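Local coordinates for protein endoglucanase (Uncultured bacterium, PDB 3X17) that probably hydrolyses internal beta-1,4-glucosidic bonds of cellulose, as a family 9 glycoside hydrolase endoglucanase with an N-terminal Ig-like domain, at residues D118-A123 with Q203-G208; K196-Y201 with G218-L223; Q306-L311 with A354-Y359. All blocks are in the same frame, centred on the assembly; numbering follows the deposited sequence.

Contact 1: D118-A123 with Q203-G208; sequences DVLYAA and QAFADG. With CA (calcium ion), chain D.
Asp207 OD1 is gripped twice, by a calcium ion 2.5 Å away and by the backbone N-H of Gly216, which probably steadies the loop just beyond Ala204 and Phe205, the two residues that receive Leu120. The other carboxylate oxygen, OD2, accepts the N-H of Gly218, and Val219, Asp221, Asn217, Glu214 and Asp224 complete the metal site. Aspartate suits the position, since its short, charged arm can serve metal and amides together. The contact itself is wholly apolar. In the (alpha/alpha)6 barrel of family 9 enzymes it joins helix 115-130 to the loop that follows helix 184-200. Leu120 points at this loop with its CG anti to the backbone N (chi1 -178°), and the branch divides the work: CD2 meets Ala204 CB at 3.8 Å, while CD1 reaches Phe205 CE1 at 3.9 Å. CD2 also lies over one face of the Phe205 ring, and the two side chains cross at about a right angle. A forked leucine thus serves two neighbours at once, and the small side chain of Ala204 lets Leu120 CD2 come close to the backbone, near Ala204 O. Leu120 also touches Val550 of helix 543-558.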
ATOM      1  N   ASP A 118       1.688   7.746  14.641  1.00 36.33           N
ATOM      2  CA  ASP A 118       2.362   8.715  13.799  1.00 38.60           C
ATOM      3  C   ASP A 118       2.644   8.154  12.410  1.00 36.81           C
ATOM      4  O   ASP A 118       2.610   8.896  11.440  1.00 35.13           O
ATOM      5  CB  ASP A 118       3.668   9.179  14.450  1.00 40.39           C
ATOM      6  CG  ASP A 118       3.433   9.841  15.794  1.00 43.14           C
ATOM      7  OD1 ASP A 118       2.581  10.756  15.871  1.00 46.32           O
ATOM      8  OD2 ASP A 118       3.960   9.320  16.787  1.00 49.85           O
ATOM      9  N   VAL A 119       3.002   6.877  12.337  1.00 34.48           N
ATOM     10  CA  VAL A 119       3.193   6.225  11.031  1.00 35.50           C
ATOM     11  C   VAL A 119       1.878   6.260  10.229  1.00 32.53           C
ATOM     12  O   VAL A 119       1.854   6.700   9.082  1.00 33.62           O
ATOM     13  CB  VAL A 119       3.652   4.754  11.175  1.00 33.54           C
ATOM     14  CG1 VAL A 119       3.613   4.053   9.837  1.00 35.23           C
ATOM     15  CG2 VAL A 119       5.028   4.688  11.757  1.00 31.53           C
ATOM     16  N   LEU A 120       0.811   5.738  10.825  1.00 31.50           N
ATOM     17  CA  LEU A 120      -0.541   5.814  10.246  1.00 31.43           C
ATOM     18  C   LEU A 120      -0.895   7.225   9.754  1.00 32.20           C
ATOM     19  O   LEU A 120      -1.372   7.396   8.635  1.00 30.17           O
ATOM     20  CB  LEU A 120      -1.590   5.357  11.259  1.00 30.44           C
ATOM     21  CG  LEU A 120      -3.041   5.335  10.788  1.00 30.18           C
ATOM     22  CD1 LEU A 120      -3.196   4.474   9.516  1.00 29.64           C
ATOM     23  CD2 LEU A 120      -3.991   4.838  11.918  1.00 28.54           C
ATOM     24  N   TYR A 121      -0.687   8.224  10.613  1.00 31.76           N
ATOM     25  CA  TYR A 121      -0.934   9.628  10.268  1.00 32.40           C
ATOM     26  C   TYR A 121      -0.222  10.010   8.966  1.00 33.17           C
ATOM     27  O   TYR A 121      -0.811  10.589   8.068  1.00 31.21           O
ATOM     28  CB  TYR A 121      -0.446  10.535  11.409  1.00 30.75           C
ATOM     29  CG  TYR A 121      -0.592  12.022  11.149  1.00 33.21           C
ATOM     30  CD1 TYR A 121      -1.803  12.670  11.355  1.00 34.30           C
ATOM     31  CD2 TYR A 121       0.501  12.794  10.757  1.00 37.74           C
ATOM     32  CE1 TYR A 121      -1.942  14.042  11.110  1.00 32.05           C
ATOM     33  CE2 TYR A 121       0.390  14.185  10.545  1.00 35.56           C
ATOM     34  CZ  TYR A 121      -0.834  14.797  10.742  1.00 37.59           C
ATOM     35  OH  TYR A 121      -0.972  16.150  10.528  1.00 33.71           O
ATOM     36  N   ALA A 122       1.074   9.742   8.906  1.00 32.44           N
ATOM     37  CA  ALA A 122       1.872  10.251   7.818  1.00 32.67           C
ATOM     38  C   ALA A 122       1.409   9.551   6.533  1.00 32.43           C
ATOM     39  O   ALA A 122       1.293  10.172   5.470  1.00 32.12           O
ATOM     40  CB  ALA A 122       3.369   9.955   8.084  1.00 32.14           C
ATOM     41  N   ALA A 123       1.216   8.240   6.628  1.00 29.21           N
ATOM     42  CA  ALA A 123       0.882   7.448   5.456  1.00 28.05           C
ATOM     43  C   ALA A 123      -0.471   7.829   4.931  1.00 26.78           C
ATOM     44  O   ALA A 123      -0.659   7.864   3.736  1.00 29.59           O
ATOM     45  CB  ALA A 123       0.907   5.955   5.783  1.00 25.66           C
ATOM     46  N   GLN A 203     -11.269   2.437  15.452  1.00 36.93           N
ATOM     47  CA  GLN A 203     -10.797   3.149  16.641  1.00 39.85           C
ATOM     48  C   GLN A 203      -9.436   3.829  16.387  1.00 38.69           C
ATOM     49  O   GLN A 203      -9.082   4.800  17.069  1.00 36.55           O
ATOM     50  CB  GLN A 203     -10.769   2.229  17.886  1.00 41.17           C
ATOM     51  CG  GLN A 203      -9.807   1.029  17.803  1.00 48.62           C
ATOM     52  CD  GLN A 203     -10.268  -0.080  16.828  1.00 52.90           C
ATOM     53  OE1 GLN A 203     -11.225   0.087  16.075  1.00 54.42           O
ATOM     54  NE2 GLN A 203      -9.590  -1.222  16.870  1.00 55.34           N
ATOM     55  N   ALA A 204      -8.752   3.432  15.310  1.00 37.42           N
ATOM     56  CA  ALA A 204      -7.547   4.168  14.900  1.00 36.32           C
ATOM     57  C   ALA A 204      -7.835   5.448  14.093  1.00 34.82           C
ATOM     58  O   ALA A 204      -6.952   6.260  13.876  1.00 33.02           O
ATOM     59  CB  ALA A 204      -6.578   3.263  14.169  1.00 37.09           C
ATOM     60  N   PHE A 205      -9.094   5.700  13.773  1.00 36.25           N
ATOM     61  CA  PHE A 205      -9.418   6.746  12.799  1.00 36.58           C
ATOM     62  C   PHE A 205     -10.501   7.706  13.312  1.00 38.72           C
ATOM     63  O   PHE A 205     -11.687   7.368  13.301  1.00 42.82           O
ATOM     64  CB  PHE A 205      -9.928   6.099  11.507  1.00 34.15           C
ATOM     65  CG  PHE A 205      -8.894   5.321  10.758  1.00 32.11           C
ATOM     66  CD1 PHE A 205      -7.926   5.968  10.013  1.00 32.31           C
ATOM     67  CD2 PHE A 205      -8.967   3.937  10.698  1.00 34.38           C
ATOM     68  CE1 PHE A 205      -6.996   5.238   9.262  1.00 35.57           C
ATOM     69  CE2 PHE A 205      -8.045   3.208   9.964  1.00 33.14           C
ATOM     70  CZ  PHE A 205      -7.099   3.862   9.205  1.00 32.79           C
ATOM     71  N   ALA A 206     -10.131   8.950  13.585  1.00 38.32           N
ATOM     72  CA  ALA A 206     -11.104   9.920  14.066  1.00 37.07           C
ATOM     73  C   ALA A 206     -11.388  11.061  13.083  1.00 35.12           C
ATOM     74  O   ALA A 206     -10.551  11.405  12.251  1.00 32.39           O
ATOM     75  CB  ALA A 206     -10.672  10.471  15.455  1.00 36.73           C
ATOM     76  N   ASP A 207     -12.537  11.708  13.251  1.00 33.17           N
ATOM     77  CA  ASP A 207     -12.730  13.058  12.724  1.00 33.70           C
ATOM     78  C   ASP A 207     -11.588  13.941  13.216  1.00 32.87           C
ATOM     79  O   ASP A 207     -11.184  13.854  14.384  1.00 31.99           O
ATOM     80  CB  ASP A 207     -14.093  13.620  13.162  1.00 34.60           C
ATOM     81  CG  ASP A 207     -14.443  14.920  12.461  1.00 38.06           C
ATOM     82  OD1 ASP A 207     -13.797  15.271  11.455  1.00 34.22           O
ATOM     83  OD2 ASP A 207     -15.361  15.620  12.933  1.00 44.86           O
ATOM     84  N   GLY A 208     -11.004  14.704  12.291  1.00 33.00           N
ATOM     85  CA  GLY A 208      -9.949  15.667  12.600  1.00 31.77           C
ATOM     86  C   GLY A 208      -8.579  15.041  12.692  1.00 31.59           C
ATOM     87  O   GLY A 208      -7.581  15.746  12.762  1.00 31.80           O
TER
HETATM   88 CA    CA D 602     -13.721  14.723   9.018  1.00 56.75          CA

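Contact 2: K196-Y201 with G218-L223; sequences KAYELY and GVPDIL. With CA (calcium ion), chain D.
Tyr198 lays one face of its ring against Leu223, whose CD1 sits 4.1 Å from the ring centroid and only 15° off the normal, a CH-pi contact. The second methyl of the leucine, CD2, comes to 3.9 Å from Tyr198 CG, so the fork of Leu223 spans the ring from its root to its far half. Pro220 arrives nearer the outer end: its CG lies 3.6 Å from Tyr198 CE1 and also touches the phenolic end of the ring. Ile222 supports the inner end, with CG2 3.8 Å from Tyr198 CD1. The tyrosine reaches all three because chi1 is near 180° (171°), carrying the ring from helix 184-200 toward the start of helix 221-235. Pro220 occupies the N-cap position of that helix, and its rigid, puckered ring puts CB and CG against the tyrosine. Cutting Tyr198 back to alanine would probably leave Pro220, Ile222 and Leu223 without the ring they share and open a gap between helix 184-200 and the start of helix 221-235. In the same 218-223 turn, Val219 O binds a calcium ion at 2.3 Å and Asp221 OD1 is a further ligand. With no hydrogen bond across the contact, cohesion between these segments rests on van der Waals and CH-pi packing, while metal coordination probably helps to hold the turn that presents the apolar side chains.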
ATOM      1  N   LYS A 196     -11.205  -0.659   4.035  1.00 30.61           N
ATOM      2  CA  LYS A 196     -11.113  -1.887   4.826  1.00 30.50           C
ATOM      3  C   LYS A 196     -10.312  -1.641   6.089  1.00 29.99           C
ATOM      4  O   LYS A 196     -10.592  -2.231   7.125  1.00 31.11           O
ATOM      5  CB  LYS A 196     -10.432  -2.974   3.983  1.00 31.22           C
ATOM      6  CG  LYS A 196     -10.715  -4.374   4.424  1.00 36.75           C
ATOM      7  CD  LYS A 196     -12.217  -4.662   4.455  1.00 37.90           C
ATOM      8  CE  LYS A 196     -12.480  -5.789   5.458  1.00 33.73           C
ATOM      9  NZ  LYS A 196     -13.948  -5.895   5.739  1.00 35.11           N
ATOM     10  N   ALA A 197      -9.233  -0.860   5.970  1.00 29.98           N
ATOM     11  CA  ALA A 197      -8.502  -0.403   7.140  1.00 30.24           C
ATOM     12  C   ALA A 197      -9.463   0.239   8.145  1.00 31.77           C
ATOM     13  O   ALA A 197      -9.355   0.005   9.352  1.00 31.97           O
ATOM     14  CB  ALA A 197      -7.420   0.596   6.748  1.00 30.15           C
ATOM     15  N   TYR A 198     -10.300   1.146   7.662  1.00 29.89           N
ATOM     16  CA  TYR A 198     -11.190   1.838   8.553  1.00 32.93           C
ATOM     17  C   TYR A 198     -12.216   0.885   9.141  1.00 31.64           C
ATOM     18  O   TYR A 198     -12.453   0.892  10.335  1.00 33.56           O
ATOM     19  CB  TYR A 198     -11.905   3.013   7.892  1.00 32.22           C
ATOM     20  CG  TYR A 198     -12.998   3.562   8.804  1.00 34.36           C
ATOM     21  CD1 TYR A 198     -12.681   4.436   9.857  1.00 35.44           C
ATOM     22  CD2 TYR A 198     -14.298   3.071   8.731  1.00 33.94           C
ATOM     23  CE1 TYR A 198     -13.662   4.901  10.725  1.00 35.59           C
ATOM     24  CE2 TYR A 198     -15.276   3.480   9.640  1.00 39.08           C
ATOM     25  CZ  TYR A 198     -14.947   4.385  10.627  1.00 35.63           C
ATOM     26  OH  TYR A 198     -15.912   4.793  11.488  1.00 41.26           O
ATOM     27  N   GLU A 199     -12.783   0.031   8.303  1.00 32.28           N
ATOM     28  CA  GLU A 199     -13.807  -0.918   8.729  1.00 30.61           C
ATOM     29  C   GLU A 199     -13.317  -1.855   9.840  1.00 32.46           C
ATOM     30  O   GLU A 199     -14.038  -2.140  10.775  1.00 33.53           O
ATOM     31  CB  GLU A 199     -14.261  -1.759   7.529  1.00 31.26           C
ATOM     32  CG  GLU A 199     -15.503  -2.600   7.802  1.00 32.13           C
ATOM     33  CD  GLU A 199     -16.121  -3.113   6.527  1.00 33.33           C
ATOM     34  OE1 GLU A 199     -15.372  -3.604   5.645  1.00 33.57           O
ATOM     35  OE2 GLU A 199     -17.366  -3.055   6.409  1.00 35.76           O
ATOM     36  N   LEU A 200     -12.112  -2.383   9.687  1.00 32.38           N
ATOM     37  CA  LEU A 200     -11.542  -3.294  10.667  1.00 32.96           C
ATOM     38  C   LEU A 200     -10.957  -2.562  11.875  1.00 31.73           C
ATOM     39  O   LEU A 200     -11.037  -3.069  12.977  1.00 31.31           O
ATOM     40  CB  LEU A 200     -10.480  -4.214  10.022  1.00 33.44           C
ATOM     41  CG  LEU A 200     -11.094  -5.335   9.182  1.00 38.99           C
ATOM     42  CD1 LEU A 200     -10.006  -6.114   8.407  1.00 39.87           C
ATOM     43  CD2 LEU A 200     -11.979  -6.270  10.083  1.00 38.32           C
ATOM     44  N   TYR A 201     -10.482  -1.337  11.692  1.00 30.03           N
ATOM     45  CA  TYR A 201      -9.826  -0.622  12.793  1.00 29.40           C
ATOM     46  C   TYR A 201     -10.358   0.796  13.010  1.00 29.93           C
ATOM     47  O   TYR A 201      -9.586   1.750  13.046  1.00 32.33           O
ATOM     48  CB  TYR A 201      -8.311  -0.587  12.556  1.00 29.92           C
ATOM     49  CG  TYR A 201      -7.728  -1.942  12.164  1.00 30.89           C
ATOM     50  CD1 TYR A 201      -7.703  -2.993  13.063  1.00 33.99           C
ATOM     51  CD2 TYR A 201      -7.221  -2.163  10.890  1.00 31.86           C
ATOM     52  CE1 TYR A 201      -7.190  -4.232  12.704  1.00 37.85           C
ATOM     53  CE2 TYR A 201      -6.676  -3.375  10.531  1.00 29.12           C
ATOM     54  CZ  TYR A 201      -6.674  -4.412  11.429  1.00 36.79           C
ATOM     55  OH  TYR A 201      -6.130  -5.620  11.071  1.00 34.27           O
ATOM     56  N   GLY A 218     -17.499  15.853  11.323  1.00 39.53           N
ATOM     57  CA  GLY A 218     -18.190  14.749  11.988  1.00 38.77           C
ATOM     58  C   GLY A 218     -17.958  13.374  11.367  1.00 38.99           C
ATOM     59  O   GLY A 218     -18.558  12.387  11.801  1.00 38.57           O
ATOM     60  N   VAL A 219     -17.092  13.309  10.354  1.00 36.85           N
ATOM     61  CA  VAL A 219     -16.797  12.055   9.648  1.00 35.96           C
ATOM     62  C   VAL A 219     -15.285  11.732   9.801  1.00 34.60           C
ATOM     63  O   VAL A 219     -14.433  12.603   9.625  1.00 32.51           O
ATOM     64  CB  VAL A 219     -17.190  12.180   8.148  1.00 36.31           C
ATOM     65  CG1 VAL A 219     -16.927  10.889   7.379  1.00 37.85           C
ATOM     66  CG2 VAL A 219     -18.680  12.635   7.983  1.00 36.76           C
ATOM     67  N   PRO A 220     -14.944  10.469  10.101  1.00 33.18           N
ATOM     68  CA  PRO A 220     -13.516  10.153  10.179  1.00 33.14           C
ATOM     69  C   PRO A 220     -12.780  10.627   8.937  1.00 32.27           C
ATOM     70  O   PRO A 220     -13.265  10.416   7.828  1.00 32.53           O
ATOM     71  CB  PRO A 220     -13.510   8.623  10.253  1.00 31.85           C
ATOM     72  CG  PRO A 220     -14.849   8.315  10.940  1.00 34.15           C
ATOM     73  CD  PRO A 220     -15.776   9.266  10.226  1.00 32.67           C
ATOM     74  N   ASP A 221     -11.653  11.303   9.128  1.00 31.84           N
ATOM     75  CA  ASP A 221     -10.929  11.952   8.046  1.00 31.42           C
ATOM     76  C   ASP A 221     -10.517  10.946   6.976  1.00 32.50           C
ATOM     77  O   ASP A 221     -10.470  11.283   5.808  1.00 34.77           O
ATOM     78  CB  ASP A 221      -9.682  12.668   8.588  1.00 32.12           C
ATOM     79  CG  ASP A 221     -10.018  13.993   9.231  1.00 33.07           C
ATOM     80  OD1 ASP A 221     -11.218  14.305   9.308  1.00 28.68           O
ATOM     81  OD2 ASP A 221      -9.101  14.691   9.700  1.00 33.06           O
ATOM     82  N   ILE A 222     -10.155   9.733   7.381  1.00 34.30           N
ATOM     83  CA  ILE A 222      -9.758   8.705   6.409  1.00 32.41           C
ATOM     84  C   ILE A 222     -10.903   8.485   5.423  1.00 31.78           C
ATOM     85  O   ILE A 222     -10.668   8.319   4.232  1.00 30.60           O
ATOM     86  CB  ILE A 222      -9.367   7.345   7.074  1.00 31.35           C
ATOM     87  CG1 ILE A 222      -8.779   6.361   6.022  1.00 32.54           C
ATOM     88  CG2 ILE A 222     -10.582   6.699   7.699  1.00 30.20           C
ATOM     89  CD1 ILE A 222      -7.496   6.845   5.360  1.00 30.66           C
ATOM     90  N   LEU A 223     -12.146   8.629   5.892  1.00 32.44           N
ATOM     91  CA  LEU A 223     -13.321   8.507   5.011  1.00 30.90           C
ATOM     92  C   LEU A 223     -13.541   9.736   4.130  1.00 30.17           C
ATOM     93  O   LEU A 223     -13.871   9.607   2.965  1.00 31.82           O
ATOM     94  CB  LEU A 223     -14.599   8.191   5.805  1.00 32.90           C
ATOM     95  CG  LEU A 223     -14.557   6.873   6.594  1.00 34.69           C
ATOM     96  CD1 LEU A 223     -15.906   6.576   7.218  1.00 30.83           C
ATOM     97  CD2 LEU A 223     -14.082   5.729   5.710  1.00 27.71           C
TER
HETATM   98 CA    CA D 602     -13.721  14.723   9.018  1.00 56.75          CA

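Contact 3: Q306-L311 with A354-Y359; sequences QAWRFL and AEYHDY
A first torsion of -174° turns Trp308 so that its indole extends from helix 294-312 toward helix 354-366, where two tyrosines use different first torsions to meet it. Tyr359 shares the extended setting of the tryptophan and points at it, whereas Tyr356 has CG opposite its carbonyl carbon and brings the edge of its ring over the indole face. The result is an aromatic cluster of two T-shaped pairs. In the first, the edge of Tyr356 meets the face of the five-membered ring of Trp308, the planes at 77° and the centroids 5.1 Å apart; Tyr356 CE1 lies 3.6 Å from Trp308 CD1. In the second the roles are reversed: the six-membered ring of Trp308 drives its edge into the face of Tyr359 at 88°, with CH2 of the tryptophan 3.7 Å from Tyr359 CG. These two helices belong to the helical (alpha/alpha)6 domain, and one large indole bridges them by offering a face to one tyrosine and an edge to a second, three residues further along, just under one turn. A flat tyrosine ring suits both places, able to offer the indole an edge, as Tyr356 does, or a face, as Tyr359 does. Within its own helix, Glu355 lays CG over the centre of the Tyr356 ring, 3.6 Å above its plane. Leu347 and Trp348 of helix 337-351 also touch Tyr356 and join this cluster to a third helix.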
ATOM      1  N   GLN A 306     -25.207   0.652 -11.465  1.00 33.35           N
ATOM      2  CA  GLN A 306     -25.282   1.001 -12.882  1.00 31.80           C
ATOM      3  C   GLN A 306     -24.084   0.378 -13.611  1.00 31.12           C
ATOM      4  O   GLN A 306     -24.226  -0.203 -14.675  1.00 30.86           O
ATOM      5  CB  GLN A 306     -25.297   2.537 -13.021  1.00 33.39           C
ATOM      6  CG  GLN A 306     -25.383   3.086 -14.446  1.00 33.78           C
ATOM      7  CD  GLN A 306     -26.574   2.529 -15.216  1.00 43.52           C
ATOM      8  OE1 GLN A 306     -27.708   2.544 -14.727  1.00 43.31           O
ATOM      9  NE2 GLN A 306     -26.308   1.962 -16.396  1.00 45.12           N
ATOM     10  N   ALA A 307     -22.913   0.467 -12.996  1.00 32.45           N
ATOM     11  CA  ALA A 307     -21.737  -0.247 -13.446  1.00 32.71           C
ATOM     12  C   ALA A 307     -21.951  -1.758 -13.588  1.00 33.94           C
ATOM     13  O   ALA A 307     -21.492  -2.368 -14.544  1.00 33.13           O
ATOM     14  CB  ALA A 307     -20.579   0.028 -12.509  1.00 33.71           C
ATOM     15  N   TRP A 308     -22.596  -2.381 -12.612  1.00 34.19           N
ATOM     16  CA  TRP A 308     -22.896  -3.789 -12.754  1.00 33.61           C
ATOM     17  C   TRP A 308     -23.878  -4.056 -13.910  1.00 34.93           C
ATOM     18  O   TRP A 308     -23.799  -5.095 -14.547  1.00 35.03           O
ATOM     19  CB  TRP A 308     -23.446  -4.395 -11.466  1.00 33.04           C
ATOM     20  CG  TRP A 308     -23.612  -5.886 -11.598  1.00 33.16           C
ATOM     21  CD1 TRP A 308     -24.743  -6.562 -11.944  1.00 29.27           C
ATOM     22  CD2 TRP A 308     -22.571  -6.861 -11.505  1.00 32.03           C
ATOM     23  NE1 TRP A 308     -24.487  -7.899 -12.013  1.00 34.10           N
ATOM     24  CE2 TRP A 308     -23.154  -8.114 -11.766  1.00 34.09           C
ATOM     25  CE3 TRP A 308     -21.210  -6.801 -11.154  1.00 33.93           C
ATOM     26  CZ2 TRP A 308     -22.428  -9.308 -11.698  1.00 37.77           C
ATOM     27  CZ3 TRP A 308     -20.481  -7.989 -11.100  1.00 37.81           C
ATOM     28  CH2 TRP A 308     -21.087  -9.221 -11.401  1.00 37.58           C
ATOM     29  N   ARG A 309     -24.812  -3.140 -14.166  1.00 34.69           N
ATOM     30  CA  ARG A 309     -25.726  -3.314 -15.304  1.00 36.66           C
ATOM     31  C   ARG A 309     -24.931  -3.343 -16.610  1.00 36.50           C
ATOM     32  O   ARG A 309     -25.099  -4.236 -17.454  1.00 35.55           O
ATOM     33  CB  ARG A 309     -26.740  -2.178 -15.358  1.00 35.35           C
ATOM     34  CG  ARG A 309     -28.067  -2.507 -14.712  1.00 39.46           C
ATOM     35  CD  ARG A 309     -28.878  -1.242 -14.446  1.00 42.92           C
ATOM     36  NE  ARG A 309     -29.182  -1.192 -13.020  1.00 51.61           N
ATOM     37  CZ  ARG A 309     -29.094  -0.115 -12.252  1.00 49.95           C
ATOM     38  NH1 ARG A 309     -28.841   1.073 -12.778  1.00 40.62           N
ATOM     39  NH2 ARG A 309     -29.364  -0.222 -10.958  1.00 59.39           N
ATOM     40  N   PHE A 310     -23.989  -2.417 -16.727  1.00 36.48           N
ATOM     41  CA  PHE A 310     -23.057  -2.456 -17.844  1.00 35.79           C
ATOM     42  C   PHE A 310     -22.306  -3.784 -17.947  1.00 36.67           C
ATOM     43  O   PHE A 310     -22.234  -4.359 -19.025  1.00 35.96           O
ATOM     44  CB  PHE A 310     -22.067  -1.295 -17.809  1.00 33.89           C
ATOM     45  CG  PHE A 310     -21.178  -1.247 -19.010  1.00 35.37           C
ATOM     46  CD1 PHE A 310     -21.601  -0.608 -20.179  1.00 34.06           C
ATOM     47  CD2 PHE A 310     -19.953  -1.900 -19.006  1.00 31.07           C
ATOM     48  CE1 PHE A 310     -20.806  -0.619 -21.317  1.00 35.53           C
ATOM     49  CE2 PHE A 310     -19.134  -1.877 -20.127  1.00 32.08           C
ATOM     50  CZ  PHE A 310     -19.575  -1.255 -21.297  1.00 35.73           C
ATOM     51  N   LEU A 311     -21.680  -4.227 -16.855  1.00 34.00           N
ATOM     52  CA  LEU A 311     -20.940  -5.500 -16.881  1.00 36.21           C
ATOM     53  C   LEU A 311     -21.788  -6.723 -17.257  1.00 35.45           C
ATOM     54  O   LEU A 311     -21.295  -7.641 -17.890  1.00 36.19           O
ATOM     55  CB  LEU A 311     -20.237  -5.773 -15.548  1.00 35.42           C
ATOM     56  CG  LEU A 311     -19.137  -4.792 -15.166  1.00 36.88           C
ATOM     57  CD1 LEU A 311     -18.937  -4.841 -13.662  1.00 36.53           C
ATOM     58  CD2 LEU A 311     -17.849  -5.160 -15.939  1.00 28.42           C
ATOM     59  N   ALA A 354     -30.103 -11.584  -4.841  1.00 42.05           N
ATOM     60  CA  ALA A 354     -29.763 -12.816  -5.531  1.00 44.02           C
ATOM     61  C   ALA A 354     -28.943 -12.605  -6.809  1.00 43.24           C
ATOM     62  O   ALA A 354     -28.039 -13.412  -7.122  1.00 41.30           O
ATOM     63  CB  ALA A 354     -31.038 -13.630  -5.837  1.00 43.87           C
ATOM     64  N   GLU A 355     -29.255 -11.545  -7.558  1.00 41.56           N
ATOM     65  CA  GLU A 355     -28.571 -11.354  -8.838  1.00 42.60           C
ATOM     66  C   GLU A 355     -27.056 -11.347  -8.673  1.00 43.01           C
ATOM     67  O   GLU A 355     -26.347 -11.906  -9.510  1.00 45.50           O
ATOM     68  CB  GLU A 355     -29.051 -10.100  -9.575  1.00 44.45           C
ATOM     69  CG  GLU A 355     -28.704  -8.754  -8.899  1.00 43.72           C
ATOM     70  CD  GLU A 355     -29.237  -7.564  -9.686  1.00 42.61           C
ATOM     71  OE1 GLU A 355     -29.102  -7.560 -10.923  1.00 47.26           O
ATOM     72  OE2 GLU A 355     -29.820  -6.647  -9.080  1.00 47.13           O
ATOM     73  N   TYR A 356     -26.567 -10.739  -7.584  1.00 40.13           N
ATOM     74  CA  TYR A 356     -25.137 -10.681  -7.303  1.00 38.58           C
ATOM     75  C   TYR A 356     -24.577 -12.025  -6.806  1.00 38.05           C
ATOM     76  O   TYR A 356     -23.528 -12.475  -7.267  1.00 36.15           O
ATOM     77  CB  TYR A 356     -24.804  -9.533  -6.325  1.00 37.74           C
ATOM     78  CG  TYR A 356     -25.385  -8.209  -6.759  1.00 34.51           C
ATOM     79  CD1 TYR A 356     -25.080  -7.679  -8.010  1.00 37.36           C
ATOM     80  CD2 TYR A 356     -26.375  -7.592  -6.019  1.00 31.01           C
ATOM     81  CE1 TYR A 356     -25.646  -6.506  -8.447  1.00 36.56           C
ATOM     82  CE2 TYR A 356     -26.981  -6.419  -6.472  1.00 33.54           C
ATOM     83  CZ  TYR A 356     -26.608  -5.892  -7.678  1.00 33.73           C
ATOM     84  OH  TYR A 356     -27.182  -4.737  -8.131  1.00 35.25           O
ATOM     85  N   HIS A 357     -25.296 -12.693  -5.905  1.00 39.57           N
ATOM     86  CA  HIS A 357     -24.836 -14.012  -5.416  1.00 38.48           C
ATOM     87  C   HIS A 357     -24.861 -15.095  -6.506  1.00 38.27           C
ATOM     88  O   HIS A 357     -23.982 -15.952  -6.552  1.00 38.76           O
ATOM     89  CB  HIS A 357     -25.595 -14.470  -4.163  1.00 35.81           C
ATOM     90  CG  HIS A 357     -24.997 -15.680  -3.523  1.00 41.02           C
ATOM     91  ND1 HIS A 357     -24.085 -15.598  -2.491  1.00 42.91           N
ATOM     92  CD2 HIS A 357     -25.045 -16.988  -3.877  1.00 36.95           C
ATOM     93  CE1 HIS A 357     -23.616 -16.802  -2.221  1.00 37.66           C
ATOM     94  NE2 HIS A 357     -24.189 -17.664  -3.042  1.00 42.38           N
ATOM     95  N   ASP A 358     -25.839 -15.014  -7.407  1.00 39.87           N
ATOM     96  CA  ASP A 358     -25.876 -15.877  -8.591  1.00 40.72           C
ATOM     97  C   ASP A 358     -24.560 -15.826  -9.356  1.00 41.26           C
ATOM     98  O   ASP A 358     -24.022 -16.868  -9.762  1.00 40.51           O
ATOM     99  CB  ASP A 358     -27.036 -15.501  -9.535  1.00 40.50           C
ATOM    100  CG  ASP A 358     -28.410 -15.926  -8.995  1.00 45.03           C
ATOM    101  OD1 ASP A 358     -28.471 -16.687  -8.014  1.00 44.90           O
ATOM    102  OD2 ASP A 358     -29.444 -15.435  -9.508  1.00 53.03           O
ATOM    103  N   TYR A 359     -24.030 -14.619  -9.563  1.00 39.69           N
ATOM    104  CA  TYR A 359     -22.782 -14.511 -10.303  1.00 37.71           C
ATOM    105  C   TYR A 359     -21.698 -15.262  -9.550  1.00 36.86           C
ATOM    106  O   TYR A 359     -20.941 -16.050 -10.129  1.00 37.19           O
ATOM    107  CB  TYR A 359     -22.376 -13.049 -10.538  1.00 38.67           C
ATOM    108  CG  TYR A 359     -21.113 -12.904 -11.373  1.00 37.49           C
ATOM    109  CD1 TYR A 359     -19.874 -12.905 -10.774  1.00 36.11           C
ATOM    110  CD2 TYR A 359     -21.169 -12.826 -12.767  1.00 38.78           C
ATOM    111  CE1 TYR A 359     -18.722 -12.789 -11.492  1.00 34.97           C
ATOM    112  CE2 TYR A 359     -20.004 -12.751 -13.508  1.00 41.82           C
ATOM    113  CZ  TYR A 359     -18.786 -12.702 -12.848  1.00 38.84           C
ATOM    114  OH  TYR A 359     -17.604 -12.593 -13.536  1.00 49.16           O
TER

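How the contacts relate
From the N terminus, contact 1 ties helix 115-130 to the loop at 203-208, bringing together parts of the chain 80 residues apart. Before that closure is complete, segment 196-201 opens contact 2, which joins the end of helix 184-200 to the start of helix 221-235; the two therefore cross, their segments alternating along the chain. They touch in space as well: Gly208 N probably donates to Asp221 OD1, and the same calcium ion takes ligands from both. Contact 3 follows in series, closing a 43-residue separation by joining helices 294-312 and 354-366. Its centre lies about 27 Å from that of contact 2 and about 35 Å from that of contact 1, on a distant part of the same catalytic domain.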